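Local structure of Ufm1-specific protease (Caenorhabditis elegans, 5EJJ) at residues R349-L361 and T374-Q386. The protein is a thiol protease that cleaves the peptide bond after the C-terminal glycine of the ubiquitin-like modifier Ufm1, releasing it from its target proteins. Numbering follows the deposited sequence.
Sequences RLTNKKLIREPHL and TVNGPYNYHHYMQ
Tyr379 reaches His360 with its phenol oxygen, which takes the backbone N-H of His360 (N to OH 3.3 Å) and bonds the imidazole, His360 ND1 lying 3.0 Å from Tyr379 OH. The rings meet rim to rim, planes 22° apart. Chi1 of 57° sets Tyr379 CG between the backbone N and carbonyl carbon, turning one ring face to Glu358 CA in a CH-pi contact. Pro359, compact and without an N-H to satisfy, fits between two tyrosines, its CD by the Tyr379 ring and its CG 3.7 Å from Tyr381 CB. A single beta bridge, Arg357 with Asn380, backs this tight part: Glu358 N binds Tyr379 O and Tyr381 N binds Ile356 O. A phenylalanine at Tyr379 would probably leave the His360 backbone N-H without this acceptor and the imidazole freer to turn. The looser side is that of partly exposed Arg357, alongside Pro378 in van der Waals contact, where its charged guanidinium can probably meet solvent. Leu503 and Leu519 touch Tyr379, Leu503 and Leu517 His360; hydroxyl and imidazole thus bond each other in a largely apolar setting, joining the loop before strand 371-374 to the 374-386 loop, whose Tyr381 OH bonds the backbone oxygen of Asp520, a probable active-site residue.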
ATOM      1  N   ARG A 349      -4.731  10.800   9.275  1.00 46.68           N
ATOM      2  CA  ARG A 349      -5.235  10.390   7.971  1.00 44.81           C
ATOM      3  C   ARG A 349      -5.782  11.595   7.193  1.00 48.59           C
ATOM      4  O   ARG A 349      -6.146  12.615   7.786  1.00 47.33           O
ATOM      5  CB  ARG A 349      -6.312   9.327   8.147  1.00 40.90           C
ATOM      6  CG  ARG A 349      -7.206   9.631   9.299  1.00 45.66           C
ATOM      7  CD  ARG A 349      -8.332   8.633   9.424  1.00 55.19           C
ATOM      8  NE  ARG A 349      -7.880   7.247   9.561  1.00 57.29           N
ATOM      9  CZ  ARG A 349      -7.225   6.767  10.622  1.00 66.78           C
ATOM     10  NH1 ARG A 349      -6.904   7.570  11.638  1.00 64.38           N
ATOM     11  NH2 ARG A 349      -6.877   5.480  10.670  1.00 61.53           N
ATOM     12  N   LEU A 350      -5.820  11.486   5.866  1.00 48.89           N
ATOM     13  CA  LEU A 350      -6.375  12.551   5.036  1.00 39.56           C
ATOM     14  C   LEU A 350      -7.777  12.218   4.526  1.00 40.35           C
ATOM     15  O   LEU A 350      -8.383  13.018   3.830  1.00 47.81           O
ATOM     16  CB  LEU A 350      -5.435  12.904   3.878  1.00 41.07           C
ATOM     17  CG  LEU A 350      -4.141  13.634   4.284  1.00 54.56           C
ATOM     18  CD1 LEU A 350      -3.051  13.559   3.208  1.00 52.53           C
ATOM     19  CD2 LEU A 350      -4.412  15.095   4.641  1.00 53.19           C
ATOM     20  N   THR A 351      -8.286  11.042   4.882  1.00 41.19           N
ATOM     21  CA  THR A 351      -9.639  10.635   4.514  1.00 41.22           C
ATOM     22  C   THR A 351     -10.337  10.094   5.738  1.00 48.48           C
ATOM     23  O   THR A 351      -9.688   9.635   6.669  1.00 54.72           O
ATOM     24  CB  THR A 351      -9.653   9.478   3.492  1.00 45.95           C
ATOM     25  OG1 THR A 351      -9.052   8.306   4.072  1.00 49.37           O
ATOM     26  CG2 THR A 351      -8.936   9.867   2.229  1.00 33.01           C
ATOM     27  N   ASN A 352     -11.663  10.100   5.712  1.00 50.96           N
ATOM     28  CA  ASN A 352     -12.446   9.730   6.881  1.00 54.63           C
ATOM     29  C   ASN A 352     -12.340   8.261   7.258  1.00 54.38           C
ATOM     30  O   ASN A 352     -12.543   7.384   6.426  1.00 55.22           O
ATOM     31  CB  ASN A 352     -13.908  10.114   6.683  1.00 59.89           C
ATOM     32  CG  ASN A 352     -14.694  10.057   7.970  1.00 66.74           C
ATOM     33  OD1 ASN A 352     -15.068   8.978   8.433  1.00 67.63           O
ATOM     34  ND2 ASN A 352     -14.944  11.222   8.563  1.00 69.97           N
ATOM     35  N   LYS A 353     -12.041   8.005   8.529  1.00 61.91           N
ATOM     36  CA  LYS A 353     -11.796   6.642   9.009  1.00 63.80           C
ATOM     37  C   LYS A 353     -13.004   5.730   8.838  1.00 60.32           C
ATOM     38  O   LYS A 353     -12.854   4.510   8.729  1.00 55.35           O
ATOM     39  CB  LYS A 353     -11.322   6.646  10.472  1.00 63.42           C
ATOM     40  CG  LYS A 353     -12.204   7.471  11.428  1.00 75.65           C
ATOM     41  CD  LYS A 353     -11.385   8.432  12.307  1.00 75.01           C
ATOM     42  CE  LYS A 353     -10.556   7.694  13.357  1.00 71.23           C
ATOM     43  NZ  LYS A 353      -9.525   8.578  13.975  1.00 56.69           N
ATOM     44  N   LYS A 354     -14.194   6.329   8.798  1.00 62.34           N
ATOM     45  CA  LYS A 354     -15.440   5.560   8.733  1.00 69.32           C
ATOM     46  C   LYS A 354     -15.655   4.937   7.352  1.00 68.67           C
ATOM     47  O   LYS A 354     -16.219   3.845   7.238  1.00 65.04           O
ATOM     48  CB  LYS A 354     -16.646   6.433   9.116  1.00 68.10           C
ATOM     49  CG  LYS A 354     -16.559   7.079  10.497  1.00 65.12           C
ATOM     50  CD  LYS A 354     -16.762   6.070  11.620  1.00 63.93           C
ATOM     51  CE  LYS A 354     -16.599   6.749  12.968  1.00 67.31           C
ATOM     52  NZ  LYS A 354     -17.223   8.104  12.943  1.00 67.64           N
ATOM     53  N   LEU A 355     -15.200   5.643   6.318  1.00 63.38           N
ATOM     54  CA  LEU A 355     -15.317   5.192   4.935  1.00 60.78           C
ATOM     55  C   LEU A 355     -14.639   3.839   4.704  1.00 59.77           C
ATOM     56  O   LEU A 355     -13.598   3.547   5.295  1.00 59.47           O
ATOM     57  CB  LEU A 355     -14.701   6.237   3.990  1.00 62.44           C
ATOM     58  CG  LEU A 355     -15.493   7.438   3.448  1.00 60.46           C
ATOM     59  CD1 LEU A 355     -16.724   7.735   4.287  1.00 62.82           C
ATOM     60  CD2 LEU A 355     -14.591   8.679   3.347  1.00 49.66           C
ATOM     61  N   ILE A 356     -15.241   3.032   3.832  1.00 58.23           N
ATOM     62  CA  ILE A 356     -14.684   1.749   3.396  1.00 57.71           C
ATOM     63  C   ILE A 356     -13.641   1.933   2.283  1.00 60.75           C
ATOM     64  O   ILE A 356     -13.842   2.737   1.366  1.00 56.71           O
ATOM     65  CB  ILE A 356     -15.812   0.835   2.885  1.00 55.86           C
ATOM     66  CG1 ILE A 356     -16.801   0.563   4.015  1.00 58.76           C
ATOM     67  CG2 ILE A 356     -15.267  -0.457   2.276  1.00 48.60           C
ATOM     68  CD1 ILE A 356     -17.915  -0.351   3.620  1.00 71.52           C
ATOM     69  N   ARG A 357     -12.525   1.200   2.372  1.00 59.31           N
ATOM     70  CA  ARG A 357     -11.472   1.255   1.352  1.00 49.82           C
ATOM     71  C   ARG A 357     -11.551   0.001   0.490  1.00 50.60           C
ATOM     72  O   ARG A 357     -11.513  -1.112   1.009  1.00 54.51           O
ATOM     73  CB  ARG A 357     -10.088   1.398   2.001  1.00 41.95           C
ATOM     74  CG  ARG A 357      -8.903   1.572   1.047  1.00 41.87           C
ATOM     75  CD  ARG A 357      -7.584   1.399   1.814  1.00 39.95           C
ATOM     76  NE  ARG A 357      -6.352   1.699   1.067  1.00 39.67           N
ATOM     77  CZ  ARG A 357      -5.505   2.694   1.370  1.00 42.79           C
ATOM     78  NH1 ARG A 357      -5.754   3.513   2.398  1.00 36.19           N
ATOM     79  NH2 ARG A 357      -4.399   2.874   0.646  1.00 37.64           N
ATOM     80  N   GLU A 358     -11.694   0.198  -0.820  1.00 50.68           N
ATOM     81  CA  GLU A 358     -11.771  -0.888  -1.806  1.00 47.47           C
ATOM     82  C   GLU A 358     -12.787  -1.990  -1.480  1.00 54.73           C
ATOM     83  O   GLU A 358     -12.406  -3.081  -1.058  1.00 60.05           O
ATOM     84  CB  GLU A 358     -10.386  -1.488  -2.049  1.00 48.81           C
ATOM     85  CG  GLU A 358      -9.412  -0.507  -2.708  1.00 52.31           C
ATOM     86  CD  GLU A 358      -8.100  -1.153  -3.151  1.00 56.57           C
ATOM     87  OE1 GLU A 358      -7.235  -1.372  -2.265  1.00 60.72           O
ATOM     88  OE2 GLU A 358      -7.943  -1.433  -4.376  1.00 51.08           O
ATOM     89  N   PRO A 359     -14.090  -1.708  -1.673  1.00 58.25           N
ATOM     90  CA  PRO A 359     -15.103  -2.734  -1.425  1.00 52.76           C
ATOM     91  C   PRO A 359     -15.026  -3.810  -2.476  1.00 48.60           C
ATOM     92  O   PRO A 359     -15.236  -4.967  -2.154  1.00 53.65           O
ATOM     93  CB  PRO A 359     -16.417  -1.972  -1.571  1.00 52.35           C
ATOM     94  CG  PRO A 359     -16.056  -0.557  -1.324  1.00 54.19           C
ATOM     95  CD  PRO A 359     -14.711  -0.403  -1.940  1.00 55.18           C
ATOM     96  N   HIS A 360     -14.695  -3.454  -3.709  1.00 47.10           N
ATOM     97  CA  HIS A 360     -14.680  -4.451  -4.775  1.00 51.54           C
ATOM     98  C   HIS A 360     -13.672  -5.563  -4.513  1.00 54.47           C
ATOM     99  O   HIS A 360     -13.620  -6.543  -5.255  1.00 54.25           O
ATOM    100  CB  HIS A 360     -14.411  -3.807  -6.138  1.00 47.50           C
ATOM    101  CG  HIS A 360     -12.976  -3.845  -6.554  1.00 48.96           C
ATOM    102  ND1 HIS A 360     -12.049  -2.910  -6.127  1.00 50.35           N
ATOM    103  CD2 HIS A 360     -12.304  -4.695  -7.367  1.00 46.70           C
ATOM    104  CE1 HIS A 360     -10.872  -3.188  -6.657  1.00 49.14           C
ATOM    105  NE2 HIS A 360     -10.999  -4.268  -7.414  1.00 50.71           N
ATOM    106  N   LEU A 361     -12.864  -5.399  -3.463  1.00 53.57           N
ATOM    107  CA  LEU A 361     -11.879  -6.406  -3.078  1.00 53.63           C
ATOM    108  C   LEU A 361     -12.425  -7.293  -1.969  1.00 61.72           C
ATOM    109  O   LEU A 361     -11.668  -7.873  -1.191  1.00 66.68           O
ATOM    110  CB  LEU A 361     -10.557  -5.766  -2.641  1.00 45.90           C
ATOM    111  CG  LEU A 361      -9.683  -5.092  -3.704  1.00 41.22           C
ATOM    112  CD1 LEU A 361      -8.383  -4.629  -3.087  1.00 37.18           C
ATOM    113  CD2 LEU A 361      -9.426  -5.992  -4.911  1.00 36.26           C
ATOM    114  N   THR A 374      -9.424  -4.044 -14.230  1.00 47.19           N
ATOM    115  CA  THR A 374     -10.027  -3.459 -13.058  1.00 41.57           C
ATOM    116  C   THR A 374      -9.374  -2.113 -12.797  1.00 39.20           C
ATOM    117  O   THR A 374      -8.435  -1.726 -13.490  1.00 36.96           O
ATOM    118  CB  THR A 374      -9.836  -4.385 -11.848  1.00 43.14           C
ATOM    119  OG1 THR A 374     -10.541  -3.865 -10.718  1.00 48.39           O
ATOM    120  CG2 THR A 374      -8.353  -4.505 -11.496  1.00 48.43           C
ATOM    121  N   VAL A 375      -9.888  -1.402 -11.801  1.00 41.93           N
ATOM    122  CA  VAL A 375      -9.341  -0.115 -11.404  1.00 39.43           C
ATOM    123  C   VAL A 375      -7.941  -0.325 -10.836  1.00 37.99           C
ATOM    124  O   VAL A 375      -7.647  -1.363 -10.256  1.00 37.11           O
ATOM    125  CB  VAL A 375     -10.258   0.581 -10.370  1.00 38.36           C
ATOM    126  CG1 VAL A 375     -10.158  -0.094  -9.017  1.00 40.67           C
ATOM    127  CG2 VAL A 375      -9.925   2.054 -10.254  1.00 36.00           C
ATOM    128  N   ASN A 376      -7.083   0.673 -11.008  1.00 40.81           N
ATOM    129  CA  ASN A 376      -5.652   0.525 -10.748  1.00 38.87           C
ATOM    130  C   ASN A 376      -5.182   0.592  -9.299  1.00 36.34           C
ATOM    131  O   ASN A 376      -4.494  -0.315  -8.842  1.00 49.16           O
ATOM    132  CB  ASN A 376      -4.869   1.536 -11.565  1.00 45.34           C
ATOM    133  CG  ASN A 376      -3.412   1.202 -11.630  1.00 55.37           C
ATOM    134  OD1 ASN A 376      -2.555   2.085 -11.517  1.00 64.74           O
ATOM    135  ND2 ASN A 376      -3.109  -0.086 -11.794  1.00 47.84           N
ATOM    136  N   GLY A 377      -5.505   1.666  -8.590  1.00 27.64           N
ATOM    137  CA  GLY A 377      -5.126   1.780  -7.186  1.00 28.37           C
ATOM    138  C   GLY A 377      -6.278   1.577  -6.210  1.00 30.78           C
ATOM    139  O   GLY A 377      -7.267   0.928  -6.547  1.00 40.42           O
ATOM    140  N   PRO A 378      -6.156   2.114  -4.983  1.00 33.73           N
ATOM    141  CA  PRO A 378      -7.252   2.136  -3.991  1.00 39.25           C
ATOM    142  C   PRO A 378      -8.146   3.405  -4.050  1.00 31.45           C
ATOM    143  O   PRO A 378      -7.728   4.423  -4.600  1.00 27.68           O
ATOM    144  CB  PRO A 378      -6.494   2.109  -2.659  1.00 29.32           C
ATOM    145  CG  PRO A 378      -5.298   2.923  -2.948  1.00 27.70           C
ATOM    146  CD  PRO A 378      -4.884   2.548  -4.381  1.00 26.79           C
ATOM    147  N   TYR A 379      -9.337   3.330  -3.455  1.00 29.76           N
ATOM    148  CA  TYR A 379     -10.314   4.423  -3.430  1.00 33.24           C
ATOM    149  C   TYR A 379     -11.218   4.179  -2.218  1.00 39.54           C
ATOM    150  O   TYR A 379     -11.158   3.107  -1.620  1.00 41.03           O
ATOM    151  CB  TYR A 379     -11.173   4.392  -4.705  1.00 34.49           C
ATOM    152  CG  TYR A 379     -11.869   3.063  -4.854  1.00 33.76           C
ATOM    153  CD1 TYR A 379     -13.119   2.845  -4.298  1.00 34.51           C
ATOM    154  CD2 TYR A 379     -11.242   2.004  -5.490  1.00 38.74           C
ATOM    155  CE1 TYR A 379     -13.733   1.625  -4.390  1.00 42.62           C
ATOM    156  CE2 TYR A 379     -11.850   0.769  -5.593  1.00 43.18           C
ATOM    157  CZ  TYR A 379     -13.098   0.579  -5.039  1.00 45.02           C
ATOM    158  OH  TYR A 379     -13.707  -0.657  -5.135  1.00 45.03           O
ATOM    159  N   ASN A 380     -12.073   5.142  -1.870  1.00 39.96           N
ATOM    160  CA  ASN A 380     -13.127   4.904  -0.868  1.00 45.68           C
ATOM    161  C   ASN A 380     -14.525   4.845  -1.482  1.00 52.64           C
ATOM    162  O   ASN A 380     -14.740   5.276  -2.611  1.00 50.90           O
ATOM    163  CB  ASN A 380     -13.124   5.955   0.246  1.00 46.43           C
ATOM    164  CG  ASN A 380     -11.984   5.772   1.226  1.00 50.77           C
ATOM    165  OD1 ASN A 380     -11.698   4.651   1.667  1.00 54.35           O
ATOM    166  ND2 ASN A 380     -11.315   6.879   1.573  1.00 41.86           N
ATOM    167  N   TYR A 381     -15.476   4.322  -0.716  1.00 60.06           N
ATOM    168  CA  TYR A 381     -16.857   4.201  -1.163  1.00 56.70           C
ATOM    169  C   TYR A 381     -17.708   5.287  -0.524  1.00 61.86           C
ATOM    170  O   TYR A 381     -18.045   5.194   0.653  1.00 67.01           O
ATOM    171  CB  TYR A 381     -17.402   2.832  -0.764  1.00 58.41           C
ATOM    172  CG  TYR A 381     -18.812   2.540  -1.229  1.00 68.46           C
ATOM    173  CD1 TYR A 381     -19.403   3.283  -2.245  1.00 71.12           C
ATOM    174  CD2 TYR A 381     -19.553   1.519  -0.646  1.00 67.20           C
ATOM    175  CE1 TYR A 381     -20.690   3.023  -2.663  1.00 71.29           C
ATOM    176  CE2 TYR A 381     -20.834   1.247  -1.060  1.00 75.17           C
ATOM    177  CZ  TYR A 381     -21.402   2.001  -2.068  1.00 76.84           C
ATOM    178  OH  TYR A 381     -22.687   1.731  -2.483  1.00 79.29           O
ATOM    179  N   HIS A 382     -18.054   6.314  -1.297  1.00 60.48           N
ATOM    180  CA  HIS A 382     -18.994   7.333  -0.837  1.00 62.79           C
ATOM    181  C   HIS A 382     -20.384   7.067  -1.408  1.00 68.78           C
ATOM    182  O   HIS A 382     -20.526   6.481  -2.485  1.00 67.42           O
ATOM    183  CB  HIS A 382     -18.536   8.727  -1.248  1.00 57.31           C
ATOM    184  CG  HIS A 382     -17.137   9.050  -0.834  1.00 59.12           C
ATOM    185  ND1 HIS A 382     -16.840  10.056   0.063  1.00 59.45           N
ATOM    186  CD2 HIS A 382     -15.950   8.513  -1.205  1.00 55.66           C
ATOM    187  CE1 HIS A 382     -15.531  10.127   0.223  1.00 51.96           C
ATOM    188  NE2 HIS A 382     -14.967   9.198  -0.531  1.00 55.70           N
ATOM    189  N   HIS A 383     -21.403   7.522  -0.684  1.00 76.47           N
ATOM    190  CA  HIS A 383     -22.800   7.227  -1.002  1.00 80.11           C
ATOM    191  C   HIS A 383     -23.768   8.198  -0.310  1.00 80.89           C
ATOM    192  O   HIS A 383     -23.357   9.208   0.264  1.00 72.48           O
ATOM    193  CB  HIS A 383     -23.126   5.796  -0.591  1.00 81.73           C
ATOM    194  CG  HIS A 383     -22.447   5.379   0.679  1.00 84.19           C
ATOM    195  ND1 HIS A 383     -22.525   6.122   1.833  1.00 82.90           N
ATOM    196  CD2 HIS A 383     -21.659   4.316   0.961  1.00 84.55           C
ATOM    197  CE1 HIS A 383     -21.811   5.535   2.782  1.00 89.38           C
ATOM    198  NE2 HIS A 383     -21.289   4.431   2.281  1.00 91.32           N
ATOM    199  N   TYR A 384     -25.057   7.878  -0.360  1.00 85.12           N
ATOM    200  CA  TYR A 384     -26.085   8.679   0.308  1.00 87.53           C
ATOM    201  C   TYR A 384     -25.926   8.641   1.839  1.00 90.24           C
ATOM    202  O   TYR A 384     -25.217   7.788   2.367  1.00 90.07           O
ATOM    203  CB  TYR A 384     -27.485   8.176  -0.092  1.00 88.11           C
ATOM    204  CG  TYR A 384     -27.926   8.549  -1.492  1.00 78.45           C
ATOM    205  CD1 TYR A 384     -27.210   9.470  -2.244  1.00 79.41           C
ATOM    206  CD2 TYR A 384     -29.070   7.995  -2.054  1.00 76.59           C
ATOM    207  CE1 TYR A 384     -27.613   9.829  -3.523  1.00 76.59           C
ATOM    208  CE2 TYR A 384     -29.483   8.347  -3.335  1.00 78.66           C
ATOM    209  CZ  TYR A 384     -28.747   9.268  -4.065  1.00 76.98           C
ATOM    210  OH  TYR A 384     -29.137   9.637  -5.337  1.00 77.01           O
ATOM    211  N   MET A 385     -26.576   9.573   2.536  1.00 93.39           N
ATOM    212  CA  MET A 385     -26.662   9.566   4.009  1.00 96.68           C
ATOM    213  C   MET A 385     -25.310   9.458   4.734  1.00 89.89           C
ATOM    214  O   MET A 385     -25.194   8.756   5.742  1.00 85.69           O
ATOM    215  CB  MET A 385     -27.596   8.444   4.495  1.00 96.79           C
ATOM    216  CG  MET A 385     -28.837   8.199   3.626  1.00 95.74           C
ATOM    217  SD  MET A 385     -29.774   9.676   3.151  1.00 94.95           S
ATOM    218  CE  MET A 385     -31.172   8.910   2.335  1.00 86.15           C
ATOM    219  N   GLN A 386     -24.300  10.162   4.231  1.00 86.89           N
ATOM    220  CA  GLN A 386     -22.937   9.967   4.711  1.00 86.05           C
ATOM    221  C   GLN A 386     -22.438  11.064   5.649  1.00 94.03           C
ATOM    222  O   GLN A 386     -22.293  10.836   6.854  1.00 99.51           O
ATOM    223  CB  GLN A 386     -21.965   9.782   3.538  1.00 83.31           C
ATOM    224  CG  GLN A 386     -20.857   8.770   3.823  1.00 79.78           C
ATOM    225  CD  GLN A 386     -19.901   8.590   2.662  1.00 73.55           C
ATOM    226  OE1 GLN A 386     -19.457   7.478   2.383  1.00 70.19           O
ATOM    227  NE2 GLN A 386     -19.564   9.687   1.988  1.00 71.52           N
TER